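Local coordinates for protein oxygen-independent coproporphyrinogen III oxidase (Escherichia coli, PDB 1OLT) that catalyses the anaerobic, S-adenosylmethionine-dependent oxidative decarboxylation of two propionate groups of coproporphyrinogen III to the vinyl groups of protoporphyrinogen IX in heme biosynthesis, at residues Gly281-Gly286 with Ala300-Val305; Ser376-Phe381 with Leu431-Ile436. All coordinates share one frame; numbering follows the deposited sequence.

Interaction 1: Gly281-Gly286 with Ala300-Val305; sequences GYQFIG and AQREGV
Q283, on strand 283-286, reaches across to R302 and Q301 of helix 296-303. Its chain runs straight out beyond CG, which carries the amide to the helix: OE1 stands 3.1 Å from R302 NH1, near the guanidinium plane and at its edge, while NE2 lies 3.6 Å from Q301 OE1. The Q283 amide is turned 44° against the guanidinium. R302 has a partner of its own in P293, whose carbonyl O takes a hydrogen bond from NH2.

This strand pairs antiparallel with strand 289-291, and at its end I285 and G286 both face H289, a classic beta bulge. In the bulge, I285 O accepts a hydrogen bond from Q301 NE2 at 2.7 Å, nearly straight at 172°. The acceptor lies in the Q301 amide plane, whereas the donor is tilted from the carbonyl plane of I285. Q301 CG lies opposite the backbone N (chi1 -176°) and the chain stays extended, sending the amide from the helix to the strand. The same NE2 probably also donates to C379 O, and this second bond would help fix the rotation of the amide. Methyl CG2 of I285 packs against the flat group, 3.5 Å from Q301 NE2.

Interaction 2: Ser376-Phe381 with Leu431-Ile436; sequences SLICNF and LLIRNI
Two helices of the C-terminal part of HemN, 365-380 and 433-438, meet here in a buried contact, mostly between apolar side chains; segment 376-381 on the first of them lies in the HemN C-terminal family region. Their backbones come nearest at I378 and I433, with CA atoms 6.6 Å apart, and no hydrogen bond joins the two segments.

I433, in the first turn of its helix, is the residue that enters between the partners, touching L377, I378 and F381. Its CG1 branch extends opposite the backbone N (chi1 -165°) and carries CD1 toward the end of helix 365-380, where this methyl lies 3.5 Å from L377 O and 4.0 Å from F381 CD2. The approach to the F381 ring is oblique, the two side chains crossing at about a right angle. F381 is the first residue past the helix, with positive phi (57°), and its backbone pairs with V425 while its ring makes a cation-pi contact with R430. L377 O also lies over one face of this ring, toward the rim.

Nearer the backbone of I433, the tip methyl of I378, in one of its two modelled conformers, packs against both branches, with CD1 3.8 Å from CG1 and 4.0 Å from CG2. With an alanine in place of I433, the F381 ring and the carbonyl of L377 would probably lose the methyl packed against them, opening a gap beside the ring. V425 of strand 422-425 touches F381, I433 and I436, joining that strand to both sides of the interface. One turn further along, I436 meets L377 at about a right angle, methyl CG2 resting 4.1 Å from L377 CD1.

Overall arrangement
Followed from the N terminus, the chain runs through strand 283-286, strand 289-291 and helix 296-303, and interaction 1 closes the short loop they form: 13 residues, including strand 289-291, separate its two segments. Interaction 2 opens later and spans 49 residues, bringing helix 433-438 back to helix 365-380. The loops are in series, neither nested nor crossed. In space their centres are 13 Å apart, and they touch: besides the link from Q301 to C379, I285 O packs against F381 CE1 at 3.3 Å. The end of helix 365-380 is thereby tied to strand 283-286 and helix 296-303, and through interaction 2 helix 433-438 follows.

Interaction 1: Gly281-Gly286 with Ala300-Val305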
ATOM      1  N   GLY A 281      -4.137  -5.291  21.850  1.00 11.12           N
ATOM      2  CA  GLY A 281      -4.913  -4.094  21.633  1.00 11.84           C
ATOM      3  C   GLY A 281      -4.945  -3.630  20.209  1.00 13.61           C
ATOM      4  O   GLY A 281      -5.268  -2.509  19.967  1.00 14.40           O
ATOM      5  N   TYR A 282      -4.584  -4.473  19.255  1.00 14.35           N
ATOM      6  CA  TYR A 282      -4.715  -4.080  17.842  1.00 15.53           C
ATOM      7  C   TYR A 282      -5.993  -4.717  17.165  1.00 18.31           C
ATOM      8  O   TYR A 282      -6.260  -5.917  17.302  1.00 21.26           O
ATOM      9  CB  TYR A 282      -3.488  -4.451  17.071  1.00 15.35           C
ATOM     10  CG  TYR A 282      -2.217  -3.781  17.531  1.00 13.90           C
ATOM     11  CD1 TYR A 282      -1.916  -2.480  17.157  1.00 13.77           C
ATOM     12  CD2 TYR A 282      -1.342  -4.448  18.412  1.00 13.43           C
ATOM     13  CE1 TYR A 282      -0.728  -1.858  17.613  1.00 13.77           C
ATOM     14  CE2 TYR A 282      -0.175  -3.876  18.851  1.00 11.54           C
ATOM     15  CZ  TYR A 282       0.134  -2.562  18.465  1.00 12.50           C
ATOM     16  OH  TYR A 282       1.322  -2.022  18.903  1.00 12.57           O
ATOM     17  N   GLN A 283      -6.798  -3.900  16.504  1.00 18.15           N
ATOM     18  CA  GLN A 283      -7.888  -4.408  15.644  1.00 18.63           C
ATOM     19  C   GLN A 283      -7.320  -4.898  14.300  1.00 16.75           C
ATOM     20  O   GLN A 283      -6.520  -4.180  13.657  1.00 14.23           O
ATOM     21  CB  GLN A 283      -8.868  -3.261  15.389  1.00 19.04           C
ATOM     22  CG  GLN A 283     -10.298  -3.653  15.184  1.00 25.34           C
ATOM     23  CD  GLN A 283     -11.192  -2.421  14.982  1.00 31.13           C
ATOM     24  OE1 GLN A 283     -11.179  -1.486  15.796  1.00 33.13           O
ATOM     25  NE2 GLN A 283     -11.928  -2.402  13.879  1.00 35.32           N
ATOM     26  N   PHE A 284      -7.698  -6.098  13.872  1.00 15.82           N
ATOM     27  CA  PHE A 284      -7.419  -6.529  12.476  1.00 16.33           C
ATOM     28  C   PHE A 284      -8.355  -5.712  11.520  1.00 15.73           C
ATOM     29  O   PHE A 284      -9.560  -5.904  11.534  1.00 15.19           O
ATOM     30  CB  PHE A 284      -7.630  -8.046  12.305  1.00 16.72           C
ATOM     31  CG  PHE A 284      -7.321  -8.567  10.896  1.00 19.14           C
ATOM     32  CD1 PHE A 284      -6.276  -8.057  10.147  1.00 21.40           C
ATOM     33  CD2 PHE A 284      -8.083  -9.588  10.355  1.00 24.35           C
ATOM     34  CE1 PHE A 284      -6.000  -8.508   8.883  1.00 22.94           C
ATOM     35  CE2 PHE A 284      -7.835 -10.083   9.095  1.00 24.78           C
ATOM     36  CZ  PHE A 284      -6.786  -9.552   8.340  1.00 25.11           C
ATOM     37  N   ILE A 285      -7.801  -4.787  10.753  1.00 14.62           N
ATOM     38  CA  ILE A 285      -8.579  -3.938   9.850  1.00 15.08           C
ATOM     39  C   ILE A 285      -8.947  -4.751   8.592  1.00 16.25           C
ATOM     40  O   ILE A 285     -10.102  -4.790   8.174  1.00 18.14           O
ATOM     41  CB  ILE A 285      -7.810  -2.685   9.417  1.00 14.98           C
ATOM     42  CG1 ILE A 285      -7.306  -1.881  10.623  1.00 15.79           C
ATOM     43  CG2 ILE A 285      -8.707  -1.808   8.514  1.00 16.23           C
ATOM     44  CD1 ILE A 285      -8.411  -1.482  11.601  1.00 14.32           C
ATOM     45  N   GLY A 286      -7.979  -5.407   8.044  1.00 16.68           N
ATOM     46  CA  GLY A 286      -8.169  -6.223   6.890  1.00 18.51           C
ATOM     47  C   GLY A 286      -6.910  -6.381   6.109  1.00 19.62           C
ATOM     48  O   GLY A 286      -5.944  -5.581   6.226  1.00 19.72           O
ATOM     49  N   ALA A 300     -13.186   4.769  10.995  1.00 26.74           N
ATOM     50  CA  ALA A 300     -13.823   4.946   9.709  1.00 26.80           C
ATOM     51  C   ALA A 300     -14.454   3.635   9.320  1.00 27.19           C
ATOM     52  O   ALA A 300     -15.622   3.621   8.890  1.00 26.42           O
ATOM     53  CB  ALA A 300     -12.844   5.421   8.664  1.00 27.14           C
ATOM     54  N   GLN A 301     -13.719   2.531   9.525  1.00 26.99           N
ATOM     55  CA  GLN A 301     -14.223   1.224   9.127  1.00 27.27           C
ATOM     56  C   GLN A 301     -15.550   0.893   9.810  1.00 27.61           C
ATOM     57  O   GLN A 301     -16.498   0.429   9.157  1.00 27.08           O
ATOM     58  CB  GLN A 301     -13.218   0.102   9.412  1.00 26.77           C
ATOM     59  CG  GLN A 301     -13.699  -1.304   8.893  1.00 26.58           C
ATOM     60  CD  GLN A 301     -12.629  -2.377   9.136  1.00 26.61           C
ATOM     61  OE1 GLN A 301     -12.348  -2.680  10.286  1.00 25.15           O
ATOM     62  NE2 GLN A 301     -12.030  -2.937   8.057  1.00 21.89           N
ATOM     63  N   ARG A 302     -15.606   1.093  11.123  1.00 28.58           N
ATOM     64  CA  ARG A 302     -16.873   0.932  11.857  1.00 29.73           C
ATOM     65  C   ARG A 302     -17.991   1.791  11.255  1.00 29.97           C
ATOM     66  O   ARG A 302     -19.139   1.326  11.086  1.00 30.73           O
ATOM     67  CB  ARG A 302     -16.700   1.294  13.332  1.00 30.26           C
ATOM     68  CG  ARG A 302     -16.169   0.154  14.206  1.00 31.85           C
ATOM     69  CD  ARG A 302     -16.365   0.387  15.736  1.00 33.40           C
ATOM     70  NE  ARG A 302     -15.583   1.535  16.239  1.00 35.51           N
ATOM     71  CZ  ARG A 302     -14.257   1.547  16.458  1.00 33.36           C
ATOM     72  NH1 ARG A 302     -13.514   0.477  16.230  1.00 34.12           N
ATOM     73  NH2 ARG A 302     -13.684   2.655  16.914  1.00 32.90           N
ATOM     74  N   GLU A 303     -17.653   3.033  10.927  1.00 30.06           N
ATOM     75  CA  GLU A 303     -18.602   3.975  10.345  1.00 30.83           C
ATOM     76  C   GLU A 303     -18.911   3.725   8.864  1.00 30.73           C
ATOM     77  O   GLU A 303     -19.717   4.430   8.275  1.00 31.52           O
ATOM     78  CB  GLU A 303     -18.118   5.412  10.548  1.00 30.85           C
ATOM     79  CG  GLU A 303     -18.067   5.799  12.020  1.00 33.59           C
ATOM     80  CD  GLU A 303     -17.522   7.198  12.260  1.00 37.13           C
ATOM     81  OE1 GLU A 303     -16.859   7.744  11.349  1.00 39.77           O
ATOM     82  OE2 GLU A 303     -17.761   7.746  13.371  1.00 40.87           O
ATOM     83  N   GLY A 304     -18.279   2.735   8.262  1.00 30.41           N
ATOM     84  CA  GLY A 304     -18.634   2.303   6.923  1.00 30.31           C
ATOM     85  C   GLY A 304     -18.032   3.164   5.831  1.00 30.27           C
ATOM     86  O   GLY A 304     -18.500   3.113   4.707  1.00 30.82           O
ATOM     87  N   VAL A 305     -17.003   3.938   6.160  1.00 29.50           N
ATOM     88  CA  VAL A 305     -16.376   4.857   5.209  1.00 29.35           C
ATOM     89  C   VAL A 305     -14.849   4.733   5.163  1.00 28.47           C
ATOM     90  O   VAL A 305     -14.132   5.700   4.930  1.00 30.26           O
ATOM     91  CB  VAL A 305     -16.840   6.328   5.473  1.00 29.51           C
ATOM     92  CG1 VAL A 305     -18.354   6.407   5.361  1.00 28.18           C
ATOM     93  CG2 VAL A 305     -16.399   6.828   6.835  1.00 29.69           C
TER

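Interaction 2: Ser376-Phe381 with Leu431-Ile436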
ATOM      1  N   SER A 376     -15.715  -1.199  -1.438  1.00 10.56           N
ATOM      2  CA  SER A 376     -16.626  -1.397  -0.298  1.00 10.66           C
ATOM      3  C   SER A 376     -16.448  -2.728   0.450  1.00 10.28           C
ATOM      4  O   SER A 376     -16.500  -2.757   1.655  1.00 10.84           O
ATOM      5  CB  SER A 376     -18.094  -1.284  -0.752  1.00 10.97           C
ATOM      6  OG  SER A 376     -18.965  -1.574   0.338  1.00 12.78           O
ATOM      7  N   LEU A 377     -16.250  -3.827  -0.259  1.00  9.87           N
ATOM      8  CA  LEU A 377     -16.123  -5.134   0.370  1.00 10.19           C
ATOM      9  C   LEU A 377     -14.791  -5.255   1.109  1.00 10.49           C
ATOM     10  O   LEU A 377     -14.714  -5.754   2.209  1.00 10.02           O
ATOM     11  CB  LEU A 377     -16.239  -6.248  -0.694  1.00 10.80           C
ATOM     12  CG  LEU A 377     -17.678  -6.533  -1.232  1.00 11.69           C
ATOM     13  CD1 LEU A 377     -17.657  -7.514  -2.413  1.00 11.70           C
ATOM     14  CD2 LEU A 377     -18.558  -7.049  -0.147  1.00 12.87           C
ATOM     15  N   ILE A 378     -13.743  -4.767   0.464  0.50 10.92           N
ATOM     16  CA  ILE A 378     -12.364  -4.846   0.985  0.50 11.20           C
ATOM     17  C   ILE A 378     -12.174  -3.986   2.226  0.50 11.20           C
ATOM     18  O   ILE A 378     -11.531  -4.416   3.180  0.50 11.84           O
ATOM     19  CB  ILE A 378     -11.385  -4.404  -0.097  0.50 11.08           C
ATOM     20  CG1 ILE A 378     -11.352  -5.436  -1.231  0.50 11.53           C
ATOM     21  CG2 ILE A 378      -9.982  -4.129   0.492  0.50 11.97           C
ATOM     22  CD1 ILE A 378     -10.589  -6.699  -0.903  0.50 13.11           C
ATOM     23  N   CYS A 379     -12.769  -2.797   2.219  1.00 11.02           N
ATOM     24  CA  CYS A 379     -12.572  -1.806   3.279  1.00 11.34           C
ATOM     25  C   CYS A 379     -13.578  -1.920   4.418  1.00 12.05           C
ATOM     26  O   CYS A 379     -13.201  -1.773   5.555  1.00 12.19           O
ATOM     27  CB  CYS A 379     -12.690  -0.403   2.739  1.00 10.93           C
ATOM     28  SG  CYS A 379     -11.447   0.051   1.549  1.00 11.82           S
ATOM     29  N   ASN A 380     -14.863  -2.128   4.077  1.00 12.82           N
ATOM     30  CA  ASN A 380     -15.965  -2.164   5.062  1.00 13.36           C
ATOM     31  C   ASN A 380     -16.557  -3.542   5.367  1.00 13.29           C
ATOM     32  O   ASN A 380     -17.380  -3.690   6.257  1.00 13.29           O
ATOM     33  CB  ASN A 380     -17.049  -1.198   4.605  1.00 13.08           C
ATOM     34  CG  ASN A 380     -16.533   0.235   4.583  1.00 14.46           C
ATOM     35  OD1 ASN A 380     -15.999   0.716   5.571  1.00 10.50           O
ATOM     36  ND2 ASN A 380     -16.654   0.898   3.437  1.00 16.66           N
ATOM     37  N   PHE A 381     -16.140  -4.547   4.614  1.00 13.26           N
ATOM     38  CA  PHE A 381     -16.606  -5.910   4.818  1.00 14.29           C
ATOM     39  C   PHE A 381     -18.128  -6.047   4.735  1.00 14.77           C
ATOM     40  O   PHE A 381     -18.737  -6.895   5.416  1.00 15.30           O
ATOM     41  CB  PHE A 381     -16.009  -6.504   6.073  1.00 14.20           C
ATOM     42  CG  PHE A 381     -14.533  -6.749   5.928  1.00 16.64           C
ATOM     43  CD1 PHE A 381     -13.627  -5.682   6.047  1.00 19.08           C
ATOM     44  CD2 PHE A 381     -14.052  -8.007   5.597  1.00 17.58           C
ATOM     45  CE1 PHE A 381     -12.235  -5.885   5.863  1.00 20.81           C
ATOM     46  CE2 PHE A 381     -12.670  -8.237   5.443  1.00 19.56           C
ATOM     47  CZ  PHE A 381     -11.760  -7.171   5.568  1.00 20.38           C
ATOM     48  N   LEU A 431     -11.059 -13.236   6.329  0.70 12.81           N
ATOM     49  CA  LEU A 431      -9.735 -13.626   5.813  0.70 12.76           C
ATOM     50  C   LEU A 431      -9.778 -14.088   4.345  0.70 13.03           C
ATOM     51  O   LEU A 431      -8.743 -14.128   3.654  0.70 12.09           O
ATOM     52  CB  LEU A 431      -9.098 -14.700   6.702  0.70 12.45           C
ATOM     53  CG  LEU A 431      -8.621 -14.184   8.063  0.70 12.08           C
ATOM     54  CD1 LEU A 431      -8.581 -15.284   9.108  0.70 11.50           C
ATOM     55  CD2 LEU A 431      -7.223 -13.489   7.920  0.70 12.40           C
ATOM     56  N   LEU A 432     -10.982 -14.422   3.875  1.00 13.43           N
ATOM     57  CA  LEU A 432     -11.197 -14.864   2.498  1.00 13.99           C
ATOM     58  C   LEU A 432     -11.849 -13.790   1.650  1.00 14.62           C
ATOM     59  O   LEU A 432     -12.634 -14.088   0.741  1.00 15.18           O
ATOM     60  CB  LEU A 432     -12.067 -16.124   2.554  1.00 14.22           C
ATOM     61  CG  LEU A 432     -11.410 -17.252   3.377  1.00 14.91           C
ATOM     62  CD1 LEU A 432     -12.292 -18.502   3.519  1.00 15.33           C
ATOM     63  CD2 LEU A 432     -10.051 -17.620   2.747  1.00 14.71           C
ATOM     64  N   ILE A 433     -11.538 -12.534   1.943  1.00 15.01           N
ATOM     65  CA  ILE A 433     -12.130 -11.416   1.231  1.00 15.45           C
ATOM     66  C   ILE A 433     -11.759 -11.368  -0.252  1.00 16.27           C
ATOM     67  O   ILE A 433     -12.560 -10.974  -1.062  1.00 15.64           O
ATOM     68  CB  ILE A 433     -11.742 -10.085   1.910  1.00 15.44           C
ATOM     69  CG1 ILE A 433     -12.637  -8.959   1.410  1.00 14.70           C
ATOM     70  CG2 ILE A 433     -10.254  -9.758   1.678  1.00 15.20           C
ATOM     71  CD1 ILE A 433     -14.085  -9.139   1.798  1.00 13.20           C
ATOM     72  N   ARG A 434     -10.533 -11.757  -0.596  1.00 17.81           N
ATOM     73  CA  ARG A 434     -10.094 -11.763  -1.994  1.00 18.85           C
ATOM     74  C   ARG A 434     -10.936 -12.775  -2.795  1.00 18.55           C
ATOM     75  O   ARG A 434     -11.317 -12.496  -3.943  1.00 18.24           O
ATOM     76  CB  ARG A 434      -8.597 -12.076  -2.133  1.00 19.49           C
ATOM     77  CG  ARG A 434      -7.622 -11.055  -1.458  1.00 22.83           C
ATOM     78  CD  ARG A 434      -6.241 -11.685  -1.150  1.00 25.67           C
ATOM     79  NE  ARG A 434      -5.265 -10.855  -0.400  1.00 29.71           N
ATOM     80  CZ  ARG A 434      -5.303 -10.567   0.930  1.00 30.33           C
ATOM     81  NH1 ARG A 434      -6.315 -10.965   1.699  1.00 29.24           N
ATOM     82  NH2 ARG A 434      -4.314  -9.840   1.487  1.00 31.19           N
ATOM     83  N   ASN A 435     -11.238 -13.924  -2.179  1.00 18.29           N
ATOM     84  CA  ASN A 435     -12.159 -14.909  -2.771  1.00 18.14           C
ATOM     85  C   ASN A 435     -13.497 -14.274  -3.094  1.00 17.34           C
ATOM     86  O   ASN A 435     -13.996 -14.421  -4.209  1.00 17.53           O
ATOM     87  CB  ASN A 435     -12.393 -16.120  -1.856  1.00 18.62           C
ATOM     88  CG  ASN A 435     -11.087 -16.763  -1.359  1.00 19.98           C
ATOM     89  OD1 ASN A 435     -10.527 -16.350  -0.338  1.00 21.35           O
ATOM     90  ND2 ASN A 435     -10.621 -17.786  -2.069  1.00 19.95           N
ATOM     91  N   ILE A 436     -14.067 -13.544  -2.132  1.00 16.61           N
ATOM     92  CA  ILE A 436     -15.370 -12.903  -2.321  1.00 15.96           C
ATOM     93  C   ILE A 436     -15.326 -11.851  -3.440  1.00 16.00           C
ATOM     94  O   ILE A 436     -16.212 -11.803  -4.310  1.00 16.20           O
ATOM     95  CB  ILE A 436     -15.856 -12.267  -0.979  1.00 16.05           C
ATOM     96  CG1 ILE A 436     -16.171 -13.351   0.060  1.00 15.83           C
ATOM     97  CG2 ILE A 436     -17.058 -11.345  -1.184  1.00 14.80           C
ATOM     98  CD1 ILE A 436     -16.103 -12.864   1.508  1.00 14.95           C
TER